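Probable chemoreceptor (Methyl-accepting chemotaxis) transmembrane protein (Rhizobium meliloti, PDB 6D8V) probably serves as a transmembrane chemotaxis receptor whose periplasmic sensory domain, of the double Cache type, binds quaternary ammonium compounds. Local coordinates at residues V192-A204 / K212-L226. Sequence-based numbering, arbitrary orientation.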
loop_
_atom_site.group_PDB
_atom_site.type_symbol
_atom_site.label_atom_id
_atom_site.label_comp_id
_atom_site.label_asym_id
_atom_site.label_seq_id
_atom_site.Cartn_x
_atom_site.Cartn_y
_atom_site.Cartn_z
ATOM N N VAL A 192 10.556 4.217 -15.015
ATOM C CA VAL A 192 9.335 4.717 -14.400
ATOM C C VAL A 192 9.444 4.480 -12.900
ATOM O O VAL A 192 9.957 3.455 -12.439
ATOM C CB VAL A 192 8.040 4.089 -14.994
ATOM C CG1 VAL A 192 8.211 3.785 -16.487
ATOM C CG2 VAL A 192 7.578 2.858 -14.211
ATOM N N TYR A 193 8.979 5.462 -12.136
ATOM C CA TYR A 193 8.999 5.420 -10.686
ATOM C C TYR A 193 7.602 5.777 -10.195
ATOM O O TYR A 193 6.665 5.914 -10.985
ATOM C CB TYR A 193 10.092 6.345 -10.139
ATOM C CG TYR A 193 11.460 5.936 -10.629
ATOM C CD1 TYR A 193 12.010 4.723 -10.246
ATOM C CD2 TYR A 193 12.187 6.739 -11.501
ATOM C CE1 TYR A 193 13.249 4.328 -10.695
ATOM C CE2 TYR A 193 13.439 6.344 -11.955
ATOM C CZ TYR A 193 13.964 5.133 -11.549
ATOM O OH TYR A 193 15.211 4.714 -11.981
ATOM N N LEU A 194 7.448 5.923 -8.884
ATOM C CA LEU A 194 6.124 6.063 -8.292
ATOM C C LEU A 194 6.225 6.787 -6.957
ATOM O O LEU A 194 7.013 6.382 -6.092
ATOM C CB LEU A 194 5.483 4.689 -8.102
ATOM C CG LEU A 194 3.993 4.656 -7.761
ATOM C CD1 LEU A 194 3.151 5.071 -8.969
ATOM C CD2 LEU A 194 3.624 3.263 -7.287
ATOM N N LEU A 195 5.428 7.847 -6.800
ATOM C CA LEU A 195 5.367 8.643 -5.581
ATOM C C LEU A 195 4.036 8.423 -4.878
ATOM O O LEU A 195 3.024 8.101 -5.507
ATOM C CB LEU A 195 5.549 10.140 -5.873
ATOM C CG LEU A 195 6.954 10.585 -6.267
ATOM C CD1 LEU A 195 7.091 12.099 -6.262
ATOM C CD2 LEU A 195 7.958 9.948 -5.325
ATOM N N SER A 196 4.043 8.613 -3.558
ATOM C CA SER A 196 2.863 8.364 -2.742
ATOM C C SER A 196 1.955 9.592 -2.698
ATOM O O SER A 196 2.171 10.593 -3.387
ATOM C CB SER A 196 3.261 7.962 -1.326
ATOM O OG SER A 196 3.644 9.103 -0.571
ATOM N N GLN A 197 0.934 9.508 -1.842
ATOM C CA GLN A 197 -0.036 10.582 -1.653
ATOM C C GLN A 197 0.619 11.912 -1.291
ATOM O O GLN A 197 0.075 12.980 -1.602
ATOM C CB GLN A 197 -1.010 10.174 -0.551
ATOM C CG GLN A 197 -1.517 8.744 -0.666
ATOM C CD GLN A 197 -0.730 7.752 0.170
ATOM O OE1 GLN A 197 0.163 7.068 -0.336
ATOM N NE2 GLN A 197 -1.074 7.652 1.455
ATOM N N SER A 198 1.756 11.871 -0.596
ATOM C CA SER A 198 2.439 13.074 -0.149
ATOM C C SER A 198 3.768 13.275 -0.860
ATOM O O SER A 198 4.566 14.127 -0.446
ATOM C CB SER A 198 2.647 13.032 1.364
ATOM O OG SER A 198 3.397 11.893 1.743
ATOM N N GLY A 199 4.026 12.510 -1.918
ATOM C CA GLY A 199 5.276 12.634 -2.631
ATOM C C GLY A 199 6.419 11.825 -2.056
ATOM O O GLY A 199 7.574 12.079 -2.406
ATOM N N LYS A 200 6.140 10.877 -1.168
ATOM C CA LYS A 200 7.170 9.959 -0.707
ATOM C C LYS A 200 7.459 8.934 -1.803
ATOM O O LYS A 200 6.587 8.605 -2.618
ATOM C CB LYS A 200 6.721 9.247 0.577
ATOM C CG LYS A 200 6.163 10.135 1.687
ATOM C CD LYS A 200 7.187 10.329 2.791
ATOM C CE LYS A 200 6.547 10.714 4.127
ATOM N NZ LYS A 200 5.552 9.698 4.598
ATOM N N TRP A 201 8.696 8.421 -1.814
ATOM C CA TRP A 201 9.126 7.453 -2.823
ATOM C C TRP A 201 8.534 6.080 -2.517
ATOM O O TRP A 201 8.810 5.504 -1.457
ATOM C CB TRP A 201 10.646 7.358 -2.881
ATOM C CG TRP A 201 11.351 8.502 -3.547
ATOM C CD1 TRP A 201 11.878 9.611 -2.937
ATOM C CD2 TRP A 201 11.652 8.634 -4.946
ATOM N NE1 TRP A 201 12.483 10.428 -3.871
ATOM C CE2 TRP A 201 12.356 9.854 -5.110
ATOM C CE3 TRP A 201 11.398 7.845 -6.072
ATOM C CZ2 TRP A 201 12.799 10.302 -6.359
ATOM C CZ3 TRP A 201 11.845 8.292 -7.312
ATOM C CH2 TRP A 201 12.538 9.507 -7.442
ATOM N N LEU A 202 7.725 5.557 -3.456
ATOM C CA LEU A 202 7.192 4.198 -3.416
ATOM C C LEU A 202 8.013 3.247 -4.275
ATOM O O LEU A 202 8.170 2.069 -3.925
ATOM C CB LEU A 202 5.740 4.197 -3.880
ATOM C CG LEU A 202 4.735 4.794 -2.916
ATOM C CD1 LEU A 202 3.338 4.648 -3.464
ATOM C CD2 LEU A 202 4.855 4.100 -1.579
ATOM N N ALA A 203 8.516 3.753 -5.399
ATOM C CA ALA A 203 9.423 3.023 -6.276
ATOM C C ALA A 203 10.417 4.037 -6.802
ATOM O O ALA A 203 10.015 5.004 -7.459
ATOM C CB ALA A 203 8.670 2.329 -7.425
ATOM N N ALA A 204 11.696 3.824 -6.499
ATOM C CA ALA A 204 12.751 4.811 -6.647
ATOM C C ALA A 204 13.913 4.247 -7.445
ATOM O O ALA A 204 13.961 3.051 -7.731
ATOM C CB ALA A 204 13.255 5.272 -5.271
ATOM N N LYS A 212 11.083 8.173 1.696
ATOM C CA LYS A 212 11.486 9.561 1.862
ATOM C C LYS A 212 10.689 10.459 0.923
ATOM O O LYS A 212 10.183 10.011 -0.109
ATOM C CB LYS A 212 12.980 9.726 1.600
ATOM C CG LYS A 212 13.849 8.923 2.543
ATOM C CD LYS A 212 15.317 9.333 2.434
ATOM C CE LYS A 212 16.205 8.651 3.484
ATOM N NZ LYS A 212 16.415 7.201 3.228
ATOM N N GLU A 213 10.577 11.734 1.294
ATOM C CA GLU A 213 9.838 12.694 0.490
ATOM C C GLU A 213 10.681 13.165 -0.687
ATOM O O GLU A 213 11.902 13.319 -0.589
ATOM C CB GLU A 213 9.402 13.896 1.331
ATOM C CG GLU A 213 8.536 14.895 0.573
ATOM C CD GLU A 213 7.934 15.954 1.474
ATOM O OE1 GLU A 213 8.422 16.130 2.612
ATOM O OE2 GLU A 213 6.962 16.610 1.043
ATOM N N TYR A 214 10.018 13.384 -1.812
ATOM C CA TYR A 214 10.710 13.881 -2.988
ATOM C C TYR A 214 11.251 15.278 -2.718
ATOM O O TYR A 214 10.524 16.158 -2.243
ATOM C CB TYR A 214 9.769 13.890 -4.188
ATOM C CG TYR A 214 10.434 14.267 -5.486
ATOM C CD1 TYR A 214 10.533 15.598 -5.876
ATOM C CD2 TYR A 214 10.962 13.293 -6.323
ATOM C CE1 TYR A 214 11.140 15.949 -7.063
ATOM C CE2 TYR A 214 11.573 13.629 -7.514
ATOM C CZ TYR A 214 11.661 14.959 -7.880
ATOM O OH TYR A 214 12.273 15.296 -9.065
ATOM N N ASP A 215 12.542 15.471 -2.988
ATOM C CA ASP A 215 13.115 16.809 -2.928
ATOM C C ASP A 215 14.172 16.998 -4.013
ATOM O O ASP A 215 15.005 17.911 -3.909
ATOM C CB ASP A 215 13.687 17.107 -1.530
ATOM C CG ASP A 215 15.126 16.684 -1.385
ATOM O OD1 ASP A 215 15.384 15.466 -1.257
ATOM O OD2 ASP A 215 16.003 17.576 -1.393
ATOM N N GLY A 216 14.146 16.164 -5.055
ATOM C CA GLY A 216 15.039 16.314 -6.186
ATOM C C GLY A 216 14.732 17.543 -7.011
ATOM O O GLY A 216 14.041 18.455 -6.549
ATOM N N GLU A 217 15.247 17.585 -8.233
ATOM C CA GLU A 217 14.906 18.675 -9.132
ATOM C C GLU A 217 13.415 18.649 -9.454
ATOM O O GLU A 217 12.781 17.593 -9.488
ATOM C CB GLU A 217 15.740 18.589 -10.410
ATOM C CG GLU A 217 17.231 18.679 -10.137
ATOM C CD GLU A 217 18.039 18.987 -11.375
ATOM O OE1 GLU A 217 18.803 18.103 -11.821
ATOM O OE2 GLU A 217 17.912 20.114 -11.902
ATOM N N GLY A 218 12.848 19.833 -9.659
ATOM C CA GLY A 218 11.440 19.934 -9.993
ATOM C C GLY A 218 10.493 19.656 -8.850
ATOM O O GLY A 218 9.339 19.281 -9.092
ATOM N N VAL A 219 10.939 19.852 -7.608
ATOM C CA VAL A 219 10.134 19.486 -6.446
ATOM C C VAL A 219 8.808 20.248 -6.433
ATOM O O VAL A 219 7.745 19.670 -6.164
ATOM C CB VAL A 219 10.946 19.721 -5.157
ATOM C CG1 VAL A 219 11.251 21.215 -4.967
ATOM C CG2 VAL A 219 10.241 19.129 -3.942
ATOM N N GLU A 220 8.839 21.550 -6.724
ATOM C CA GLU A 220 7.612 22.337 -6.637
ATOM C C GLU A 220 6.565 21.841 -7.625
ATOM O O GLU A 220 5.367 21.820 -7.311
ATOM C CB GLU A 220 7.911 23.818 -6.866
ATOM C CG GLU A 220 8.160 24.613 -5.590
ATOM C CD GLU A 220 6.880 24.944 -4.842
ATOM O OE1 GLU A 220 5.787 24.785 -5.426
ATOM O OE2 GLU A 220 6.970 25.365 -3.671
ATOM N N SER A 221 6.987 21.431 -8.821
ATOM C CA SER A 221 6.021 20.907 -9.780
ATOM C C SER A 221 5.358 19.638 -9.253
ATOM O O SER A 221 4.157 19.432 -9.452
ATOM C CB SER A 221 6.696 20.661 -11.129
ATOM O OG SER A 221 6.995 21.893 -11.771
ATOM N N VAL A 222 6.117 18.788 -8.556
ATOM C CA VAL A 222 5.518 17.628 -7.898
ATOM C C VAL A 222 4.424 18.067 -6.934
ATOM O O VAL A 222 3.309 17.532 -6.949
ATOM C CB VAL A 222 6.600 16.804 -7.179
ATOM C CG1 VAL A 222 5.968 15.713 -6.335
ATOM C CG2 VAL A 222 7.557 16.206 -8.192
ATOM N N LYS A 223 4.724 19.049 -6.078
ATOM C CA LYS A 223 3.718 19.568 -5.156
ATOM C C LYS A 223 2.525 20.168 -5.897
ATOM O O LYS A 223 1.376 20.023 -5.447
ATOM C CB LYS A 223 4.350 20.600 -4.219
ATOM C CG LYS A 223 5.504 20.042 -3.378
ATOM C CD LYS A 223 5.114 18.740 -2.675
ATOM C CE LYS A 223 6.297 18.063 -1.979
ATOM N NZ LYS A 223 5.923 16.723 -1.431
ATOM N N ASP A 224 2.774 20.830 -7.034
ATOM C CA ASP A 224 1.682 21.414 -7.810
ATOM C C ASP A 224 0.901 20.356 -8.579
ATOM O O ASP A 224 -0.332 20.424 -8.653
ATOM C CB ASP A 224 2.223 22.480 -8.761
ATOM C CG ASP A 224 2.810 23.658 -8.020
ATOM O OD1 ASP A 224 2.381 23.889 -6.869
ATOM O OD2 ASP A 224 3.696 24.343 -8.575
ATOM N N ALA A 225 1.591 19.377 -9.168
ATOM C CA ALA A 225 0.885 18.247 -9.768
ATOM C C ALA A 225 0.004 17.553 -8.736
ATOM O O ALA A 225 -1.157 17.225 -9.011
ATOM C CB ALA A 225 1.881 17.258 -10.375
ATOM N N LEU A 226 0.537 17.345 -7.531
ATOM C CA LEU A 226 -0.244 16.741 -6.457
ATOM C C LEU A 226 -1.502 17.543 -6.129
ATOM O O LEU A 226 -2.496 16.969 -5.674
ATOM C CB LEU A 226 0.623 16.589 -5.203
ATOM C CG LEU A 226 1.129 15.179 -4.894
ATOM C CD1 LEU A 226 2.007 15.181 -3.652
ATOM C CD2 LEU A 226 -0.039 14.208 -4.728
#
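Two backbone hydrogen bonds flank Lys200 and Glu213, a non-hydrogen-bonded antiparallel pair that forms a single beta bridge: Trp201 N gives to Lys212 O at 2.8 Å, almost in line with the carbonyl, and Tyr214 N gives to Gly199 O, also at 2.8 Å. Beside the bridge, the helix residue Lys223 reaches back to Glu213, NZ to OE2 2.7 Å, a salt bridge taken on the anti lone pair. Gly199 ends the type I turn from Ser196 with a positive phi (85°), which glycine adopts readily. Tyr214, its CG anti to the backbone N (chi1 -175°), brings its ring obliquely by the indole of Trp201, planes at 38°, CD2 to Trp201 CZ2 3.5 Å. Were Trp201 an alanine, the CD2/CE2 edge of Tyr214 is likely to lose its indole neighbour, and Leu195 CD2 the ring face it packs on. Leu195 CD1 touches both Tyr214 CB and Val222 CG1, each 3.8 Å away, while Leu226 CD2 rests against Gln197 O. The contact thus joins the end of edge strand 191-195 and the turn after it to helix 219-228 and the chain leading into it; beyond, Leu195 pairs with Leu262 of strand 259-268, and Tyr214 touches Ile234 of strand 232-239 of the same sheet.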